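Local coordinates for protein ribonuclease J (Methanolobus psychrophilus R15, PDB 5HAB) that probably degrades RNA as an exoribonuclease of the metallo-beta-lactamase and beta-CASP family, and is captured here with RNA bound, at residues 41-46 with 88-93; 168-173 with 211-216; 195-200 with 417-422. The protein carries 1 engineered substitution. One frame throughout, in Å; residues are numbered along the deposited sequence.

Contact 1. Residues 41-46 with 88-93; sequences MTAIRV and TIMNEV
The thioether end of M90 lies over the methyl group of A43, with M90 CE 3.9 Å from A43 CB and M90 SD at 4.1 Å from the same carbon. M90 gets there by curling: CG stands anti to its own carbonyl carbon (chi1 -66°), and two further bends, at chi2 and chi3, fold CE back toward the strand. A second overlap lies two residues further along the strand, where R45 CD meets V93 CG1 at 4.1 Å, the two side chains running alongside one another, pointed opposite ways. The CA atoms of A43 and M90 are 8.7 Å apart and those of R45 and V93 8.5 Å, so the spacing is even at both points.

The aliphatic part of R45 does the touching; its bend at chi3 (58°) turns the guanidinium off the extended line of the chain. That buried charge is answered elsewhere, by salt bridges of NH1 to E25 and of NE to E464, while NH1 also bonds N47 O. On the other side, the 3-10 turn is held by N91 N to T88 O at 3.0 Å and E92 N to I89 O at 2.9 Å. I50, on the adjacent strand 49-53, touches A43, M90 and V93 and continues the apolar patch. I44 and V46 instead meet strand 179-186 of the second sheet. The contact thus covers part of the face of this sheet turned away from the second sheet, in the αβ/βα sandwich of the metallo-beta-lactamase fold.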
# COMPACT_ATOMS: atom_id res chain seq x y z
N MET B 41 -4.02 10.72 -28.28
CA MET B 41 -3.93 11.32 -29.60
C MET B 41 -2.63 12.11 -29.74
O MET B 41 -2.32 12.98 -28.91
CB MET B 41 -5.13 12.24 -29.88
CG MET B 41 -5.09 12.86 -31.27
SD MET B 41 -6.47 13.96 -31.66
CE MET B 41 -7.87 12.89 -31.56
N THR B 42 -1.88 11.79 -30.78
CA THR B 42 -0.63 12.48 -31.07
C THR B 42 -0.70 13.05 -32.48
O THR B 42 -1.42 12.53 -33.32
CB THR B 42 0.59 11.53 -30.91
OG1 THR B 42 0.63 11.04 -29.56
CG2 THR B 42 1.91 12.23 -31.24
N ALA B 43 0.01 14.14 -32.74
CA ALA B 43 0.07 14.67 -34.10
C ALA B 43 1.51 14.90 -34.51
O ALA B 43 2.27 15.56 -33.80
CB ALA B 43 -0.74 15.97 -34.21
N ILE B 44 1.90 14.31 -35.63
CA ILE B 44 3.25 14.47 -36.16
C ILE B 44 3.21 15.42 -37.35
O ILE B 44 2.63 15.10 -38.39
CB ILE B 44 3.86 13.11 -36.58
CG1 ILE B 44 3.78 12.09 -35.44
CG2 ILE B 44 5.29 13.30 -37.07
CD1 ILE B 44 4.51 12.52 -34.19
N ARG B 45 3.84 16.57 -37.22
CA ARG B 45 3.88 17.56 -38.28
C ARG B 45 5.20 17.46 -39.03
O ARG B 45 6.26 17.50 -38.42
CB ARG B 45 3.69 18.98 -37.72
CG ARG B 45 3.75 20.09 -38.75
CD ARG B 45 3.47 21.46 -38.13
NE ARG B 45 4.41 21.78 -37.06
CZ ARG B 45 5.68 22.14 -37.26
NH1 ARG B 45 6.17 22.23 -38.48
NH2 ARG B 45 6.46 22.40 -36.22
N VAL B 46 5.14 17.27 -40.34
CA VAL B 46 6.32 17.38 -41.17
C VAL B 46 6.15 18.61 -42.06
O VAL B 46 5.33 18.61 -43.00
CB VAL B 46 6.57 16.12 -41.99
CG1 VAL B 46 7.97 16.15 -42.60
CG2 VAL B 46 6.39 14.88 -41.12
N THR B 88 -9.06 20.72 -30.36
CA THR B 88 -9.29 22.10 -30.81
C THR B 88 -7.96 22.82 -30.98
O THR B 88 -7.83 23.71 -31.82
CB THR B 88 -10.19 22.88 -29.82
OG1 THR B 88 -9.52 23.01 -28.56
CG2 THR B 88 -11.52 22.18 -29.63
N ILE B 89 -6.95 22.40 -30.21
CA ILE B 89 -5.60 22.95 -30.31
C ILE B 89 -5.04 22.79 -31.72
O ILE B 89 -4.07 23.45 -32.08
CB ILE B 89 -4.64 22.30 -29.32
CG1 ILE B 89 -4.40 20.83 -29.70
CG2 ILE B 89 -5.16 22.43 -27.89
CD1 ILE B 89 -2.96 20.41 -29.59
N MET B 90 -5.62 21.89 -32.51
CA MET B 90 -5.11 21.66 -33.86
C MET B 90 -5.30 22.90 -34.72
O MET B 90 -4.67 23.03 -35.78
CB MET B 90 -5.79 20.46 -34.52
CG MET B 90 -5.46 19.12 -33.85
SD MET B 90 -3.70 18.73 -33.87
CE MET B 90 -3.42 18.47 -35.62
N ASN B 91 -6.13 23.84 -34.26
CA ASN B 91 -6.30 25.10 -34.98
C ASN B 91 -5.12 26.04 -34.79
O ASN B 91 -4.96 26.99 -35.56
CB ASN B 91 -7.59 25.78 -34.54
CG ASN B 91 -8.82 24.96 -34.84
OD1 ASN B 91 -8.91 24.32 -35.89
ND2 ASN B 91 -9.78 24.96 -33.92
N GLU B 92 -4.29 25.79 -33.79
CA GLU B 92 -3.09 26.60 -33.56
C GLU B 92 -1.83 25.89 -34.10
O GLU B 92 -0.72 26.41 -33.99
CB GLU B 92 -2.93 26.94 -32.07
CG GLU B 92 -2.12 28.22 -31.78
CD GLU B 92 -2.04 28.57 -30.29
OE1 GLU B 92 -1.00 29.11 -29.85
OE2 GLU B 92 -3.03 28.32 -29.56
N VAL B 93 -2.00 24.70 -34.68
CA VAL B 93 -0.88 23.95 -35.24
C VAL B 93 -0.73 24.31 -36.72
O VAL B 93 -1.69 24.22 -37.49
CB VAL B 93 -1.05 22.42 -35.07
CG1 VAL B 93 0.12 21.67 -35.70
CG2 VAL B 93 -1.19 22.06 -33.59

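Contact 2. Residues 168-173 with 211-216; sequences EFINTQ and FDRLKE
E168 and R213 form a bidentate, side-on salt bridge between the second sheet of the metallo-beta-lactamase fold and helix 211-220, which packs on it with the short segment axes 9.2 Å apart at closest approach. R213 NE gives its hydrogen to E168 OE2 at 2.6 Å, and R213 NH2 gives one to E168 OE1 at 3.0 Å. Both bonds are nearly straight, at 172° and 166°, both reach syn lone pairs of the carboxylate, and both acceptors lie in the guanidinium plane. With the two flat groups only 19° from coplanar, the pairing holds the arginine head against rotation.

Each group has further partners. E168 OE1 is also hydrogen-bonded to H185 NE2, so this buried carboxylate is gripped from two residues. R213 NH1 makes a salt bridge with E220 and a weak one with E216 OE1 at 3.3 Å. The arginine therefore sits among three carboxylates, which probably stabilises its positive charge. R213 N bonds D210 OD1, and K215 NZ pairs with E256 of the second subunit. Alongside the salt bridge, apolar atoms meet: I170 CG1 lies 4.2 Å from R213 CG, and I170 CG2 lies 4.4 Å from L214 CD2.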
# COMPACT_ATOMS: atom_id res chain seq x y z
N GLU B 168 5.34 3.80 -42.76
CA GLU B 168 5.69 2.39 -42.67
C GLU B 168 5.09 1.76 -41.41
O GLU B 168 5.17 2.33 -40.33
CB GLU B 168 7.21 2.23 -42.67
CG GLU B 168 7.71 0.80 -42.45
CD GLU B 168 9.23 0.72 -42.42
OE1 GLU B 168 9.88 1.78 -42.58
OE2 GLU B 168 9.77 -0.39 -42.27
N PHE B 169 4.47 0.59 -41.56
CA PHE B 169 4.01 -0.18 -40.41
C PHE B 169 5.03 -1.26 -40.05
O PHE B 169 5.55 -1.94 -40.94
CB PHE B 169 2.65 -0.82 -40.68
CG PHE B 169 1.48 0.11 -40.51
CD1 PHE B 169 1.67 1.45 -40.22
CD2 PHE B 169 0.18 -0.36 -40.63
CE1 PHE B 169 0.59 2.31 -40.06
CE2 PHE B 169 -0.91 0.50 -40.47
CZ PHE B 169 -0.70 1.83 -40.19
N ILE B 170 5.32 -1.41 -38.76
CA ILE B 170 6.19 -2.49 -38.28
C ILE B 170 5.40 -3.32 -37.29
O ILE B 170 4.79 -2.77 -36.38
CB ILE B 170 7.47 -1.94 -37.65
CG1 ILE B 170 8.19 -1.02 -38.63
CG2 ILE B 170 8.38 -3.07 -37.20
CD1 ILE B 170 9.09 -0.04 -37.95
N ASN B 171 5.40 -4.64 -37.44
CA ASN B 171 4.57 -5.46 -36.55
C ASN B 171 5.12 -5.44 -35.13
O ASN B 171 6.33 -5.38 -34.91
CB ASN B 171 4.48 -6.91 -37.06
CG ASN B 171 5.15 -7.90 -36.14
OD1 ASN B 171 6.33 -8.21 -36.30
ND2 ASN B 171 4.40 -8.42 -35.18
N THR B 172 4.22 -5.44 -34.16
CA THR B 172 4.62 -5.60 -32.77
C THR B 172 3.56 -6.43 -32.06
O THR B 172 2.61 -6.90 -32.69
CB THR B 172 4.80 -4.23 -32.07
OG1 THR B 172 5.45 -4.42 -30.81
CG2 THR B 172 3.45 -3.54 -31.86
N GLN B 173 3.72 -6.61 -30.75
CA GLN B 173 2.74 -7.39 -29.99
C GLN B 173 2.02 -6.51 -28.98
O GLN B 173 2.53 -5.48 -28.57
CB GLN B 173 3.43 -8.56 -29.28
CG GLN B 173 3.72 -9.75 -30.17
CD GLN B 173 2.48 -10.53 -30.54
OE1 GLN B 173 1.64 -10.83 -29.69
NE2 GLN B 173 2.35 -10.87 -31.82
N PHE B 211 12.76 -7.13 -34.84
CA PHE B 211 13.96 -6.54 -34.26
C PHE B 211 14.94 -6.09 -35.34
O PHE B 211 15.60 -5.06 -35.20
CB PHE B 211 14.64 -7.54 -33.32
CG PHE B 211 13.81 -7.88 -32.11
CD1 PHE B 211 13.55 -6.94 -31.14
CD2 PHE B 211 13.28 -9.16 -31.96
CE1 PHE B 211 12.79 -7.25 -30.02
CE2 PHE B 211 12.52 -9.48 -30.85
CZ PHE B 211 12.28 -8.52 -29.88
N ASP B 212 15.02 -6.87 -36.42
CA ASP B 212 15.89 -6.56 -37.55
C ASP B 212 15.56 -5.19 -38.14
O ASP B 212 16.45 -4.36 -38.34
CB ASP B 212 15.74 -7.63 -38.63
CG ASP B 212 16.33 -8.96 -38.21
OD1 ASP B 212 17.15 -8.97 -37.27
OD2 ASP B 212 15.97 -9.98 -38.82
N ARG B 213 14.28 -4.96 -38.41
CA ARG B 213 13.84 -3.70 -38.98
C ARG B 213 14.08 -2.56 -38.00
O ARG B 213 14.44 -1.46 -38.41
CB ARG B 213 12.37 -3.76 -39.38
CG ARG B 213 11.87 -2.50 -40.07
CD ARG B 213 12.72 -2.18 -41.29
NE ARG B 213 12.34 -0.91 -41.91
CZ ARG B 213 13.20 -0.04 -42.40
NH1 ARG B 213 14.50 -0.29 -42.35
NH2 ARG B 213 12.77 1.09 -42.94
N LEU B 214 13.89 -2.83 -36.71
CA LEU B 214 14.14 -1.81 -35.69
C LEU B 214 15.60 -1.38 -35.72
O LEU B 214 15.91 -0.18 -35.68
CB LEU B 214 13.77 -2.32 -34.30
CG LEU B 214 12.30 -2.69 -34.04
CD1 LEU B 214 12.11 -3.18 -32.60
CD2 LEU B 214 11.38 -1.53 -34.34
N LYS B 215 16.49 -2.36 -35.84
CA LYS B 215 17.93 -2.08 -35.88
C LYS B 215 18.29 -1.29 -37.13
O LYS B 215 19.03 -0.30 -37.07
CB LYS B 215 18.73 -3.38 -35.83
CG LYS B 215 18.54 -4.19 -34.56
CD LYS B 215 19.41 -5.44 -34.57
CE LYS B 215 19.04 -6.38 -33.44
NZ LYS B 215 19.87 -7.62 -33.48
N GLU B 216 17.75 -1.73 -38.27
CA GLU B 216 17.94 -1.03 -39.53
C GLU B 216 17.50 0.43 -39.43
O GLU B 216 18.24 1.32 -39.81
CB GLU B 216 17.18 -1.73 -40.66
CG GLU B 216 17.83 -3.02 -41.13
CD GLU B 216 17.14 -3.62 -42.34
OE1 GLU B 216 15.95 -3.30 -42.56
OE2 GLU B 216 17.78 -4.41 -43.07

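Contact 3. Residues 195-200 with 417-422; sequences CDFKFD and WELLRM
Apolar contacts join the two segments, and L419 is at their centre. Its branches divide between two phenylalanines: L419 CD2 comes to 3.6 Å from F197 CZ, while L419 CD1 lies 4.0 Å from F199 CZ and L419 CB 3.8 Å from that same ring carbon. The L419 side chain runs roughly perpendicular to that of F199; with CG anti to the backbone N (chi1 176°) it extends toward the loop, and its two methyls divide between the rings. One helical turn on, M422 and F199 point toward each other, the methionine's bend at chi3 (-69°) bringing M422 CE to 3.7 Å from F199 CZ.

Aromatic pairing extends this cluster beyond the two segments. F197 meets F181 edge-to-face and F199 meets F211 in the same manner, linking the loop to strand 179-186 and helix 211-220. On the helix, W417 makes a cation-pi contact with R400 of the second subunit.

Polar interactions of the loop run to residues outside the two segments. F197 N bonds E228 OE1; K198 NZ is held by S408 O and P239 O; D200 OD2 accepts from E241 N, and D200 OD1 bonds S240 OG.

D196 OD2 bonds H104 NE2 and lies close to D108 OD2, a pair of like charges; D196 also packs against H410, H432 and a phosphate of the bound RNA. An aspartate just after a strand of the second sheet, among such histidines, is consistent with the metal-site aspartate of metallo-beta-lactamase-fold nucleases; F197 and F199, further along, pack this probable active-site loop onto helix 413-423.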
# COMPACT_ATOMS: atom_id res chain seq x y z
N CYS B 195 3.57 2.89 -29.22
CA CYS B 195 2.71 3.01 -28.05
C CYS B 195 1.71 1.86 -28.01
O CYS B 195 1.27 1.37 -29.05
CB CYS B 195 1.99 4.35 -28.07
SG CYS B 195 3.09 5.79 -28.08
N ASP B 196 1.35 1.43 -26.80
CA ASP B 196 0.55 0.22 -26.59
C ASP B 196 1.23 -0.98 -27.23
O ASP B 196 0.69 -1.61 -28.14
CB ASP B 196 -0.86 0.38 -27.13
CG ASP B 196 -1.80 1.02 -26.13
OD1 ASP B 196 -1.32 1.52 -25.09
OD2 ASP B 196 -3.02 1.01 -26.38
N PHE B 197 2.41 -1.31 -26.73
CA PHE B 197 3.16 -2.42 -27.28
C PHE B 197 3.89 -3.22 -26.22
O PHE B 197 4.04 -2.80 -25.07
CB PHE B 197 4.18 -1.93 -28.29
CG PHE B 197 5.47 -1.49 -27.67
CD1 PHE B 197 5.58 -0.22 -27.13
CD2 PHE B 197 6.57 -2.33 -27.63
CE1 PHE B 197 6.76 0.19 -26.55
CE2 PHE B 197 7.75 -1.92 -27.05
CZ PHE B 197 7.84 -0.66 -26.51
N LYS B 198 4.44 -4.33 -26.67
CA LYS B 198 5.10 -5.28 -25.82
C LYS B 198 5.98 -6.16 -26.69
O LYS B 198 5.56 -6.62 -27.74
CB LYS B 198 4.04 -6.09 -25.06
CG LYS B 198 4.37 -7.53 -24.80
CD LYS B 198 3.15 -8.23 -24.24
CE LYS B 198 3.51 -9.60 -23.71
NZ LYS B 198 2.40 -10.16 -22.90
N PHE B 199 7.22 -6.35 -26.27
CA PHE B 199 8.06 -7.35 -26.91
C PHE B 199 7.57 -8.72 -26.45
O PHE B 199 7.43 -8.97 -25.25
CB PHE B 199 9.53 -7.15 -26.55
CG PHE B 199 10.15 -5.92 -27.15
CD1 PHE B 199 9.59 -5.32 -28.26
CD2 PHE B 199 11.29 -5.36 -26.60
CE1 PHE B 199 10.15 -4.19 -28.82
CE2 PHE B 199 11.87 -4.23 -27.16
CZ PHE B 199 11.30 -3.65 -28.27
N ASP B 200 7.29 -9.61 -27.39
CA ASP B 200 6.87 -10.96 -27.05
C ASP B 200 7.53 -11.93 -28.03
O ASP B 200 7.17 -11.98 -29.21
CB ASP B 200 5.35 -11.11 -27.08
CG ASP B 200 4.88 -12.39 -26.41
OD1 ASP B 200 5.68 -13.35 -26.33
OD2 ASP B 200 3.72 -12.45 -25.95
N TRP B 417 14.45 -0.27 -22.50
CA TRP B 417 15.91 -0.17 -22.57
C TRP B 417 16.42 -0.69 -23.92
O TRP B 417 17.16 -0.00 -24.64
CB TRP B 417 16.53 -0.96 -21.41
CG TRP B 417 18.02 -0.96 -21.37
CD1 TRP B 417 18.85 -1.94 -21.82
CD2 TRP B 417 18.85 0.05 -20.81
NE1 TRP B 417 20.16 -1.59 -21.59
CE2 TRP B 417 20.19 -0.37 -20.97
CE3 TRP B 417 18.61 1.28 -20.19
CZ2 TRP B 417 21.27 0.39 -20.54
CZ3 TRP B 417 19.68 2.04 -19.76
CH2 TRP B 417 21.00 1.59 -19.94
N GLU B 418 16.00 -1.90 -24.27
CA GLU B 418 16.43 -2.51 -25.52
C GLU B 418 15.86 -1.80 -26.75
O GLU B 418 16.54 -1.67 -27.76
CB GLU B 418 16.07 -4.00 -25.52
CG GLU B 418 16.79 -4.78 -24.43
CD GLU B 418 16.84 -6.27 -24.69
OE1 GLU B 418 17.51 -6.98 -23.91
OE2 GLU B 418 16.23 -6.72 -25.69
N LEU B 419 14.62 -1.33 -26.65
CA LEU B 419 14.04 -0.54 -27.74
C LEU B 419 14.89 0.70 -28.00
O LEU B 419 15.19 1.05 -29.14
CB LEU B 419 12.60 -0.14 -27.42
CG LEU B 419 11.92 0.77 -28.45
CD1 LEU B 419 11.79 0.07 -29.79
CD2 LEU B 419 10.55 1.23 -27.96
N LEU B 420 15.27 1.36 -26.91
CA LEU B 420 16.09 2.55 -26.97
C LEU B 420 17.45 2.23 -27.59
O LEU B 420 17.99 3.03 -28.36
CB LEU B 420 16.26 3.14 -25.57
CG LEU B 420 16.13 4.65 -25.40
CD1 LEU B 420 14.94 5.15 -26.20
CD2 LEU B 420 15.94 4.98 -23.93
N ARG B 421 17.98 1.05 -27.29
CA ARG B 421 19.28 0.68 -27.84
C ARG B 421 19.20 0.30 -29.32
O ARG B 421 20.17 0.44 -30.06
CB ARG B 421 19.90 -0.48 -27.06
CG ARG B 421 20.41 -0.11 -25.67
CD ARG B 421 21.34 -1.19 -25.10
NE ARG B 421 22.04 -1.95 -26.14
CZ ARG B 421 21.71 -3.18 -26.52
NH1 ARG B 421 20.68 -3.79 -25.96
NH2 ARG B 421 22.40 -3.79 -27.47
N MET B 422 18.03 -0.15 -29.76
CA MET B 422 17.86 -0.54 -31.15
C MET B 422 17.56 0.65 -32.06
O MET B 422 18.20 0.83 -33.10
CB MET B 422 16.74 -1.58 -31.27
CG MET B 422 17.14 -2.96 -30.76
SD MET B 422 15.88 -4.22 -31.03
CE MET B 422 14.61 -3.69 -29.88

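In the fold
Contact 1 comes first along the chain and is complete before the others begin, whereas contacts 2 and 3 interleave, their segments alternating in the order 168-173, 195-200, 211-216, 417-422. Contact 1 belongs to the sheet containing strand 41-46, its centre about 26 Å from that of contact 2 and about 25 Å from that of contact 3. Contacts 2 and 3 belong to the other sheet and its helices; their centres are about 10 Å apart, and F211 CD1 lies 3.6 Å from M422 SD. Helix 413-423, far along the chain, is thus brought against helix 211-220 and the loop beside the second sheet, next to the bound RNA and at the interface with the second subunit.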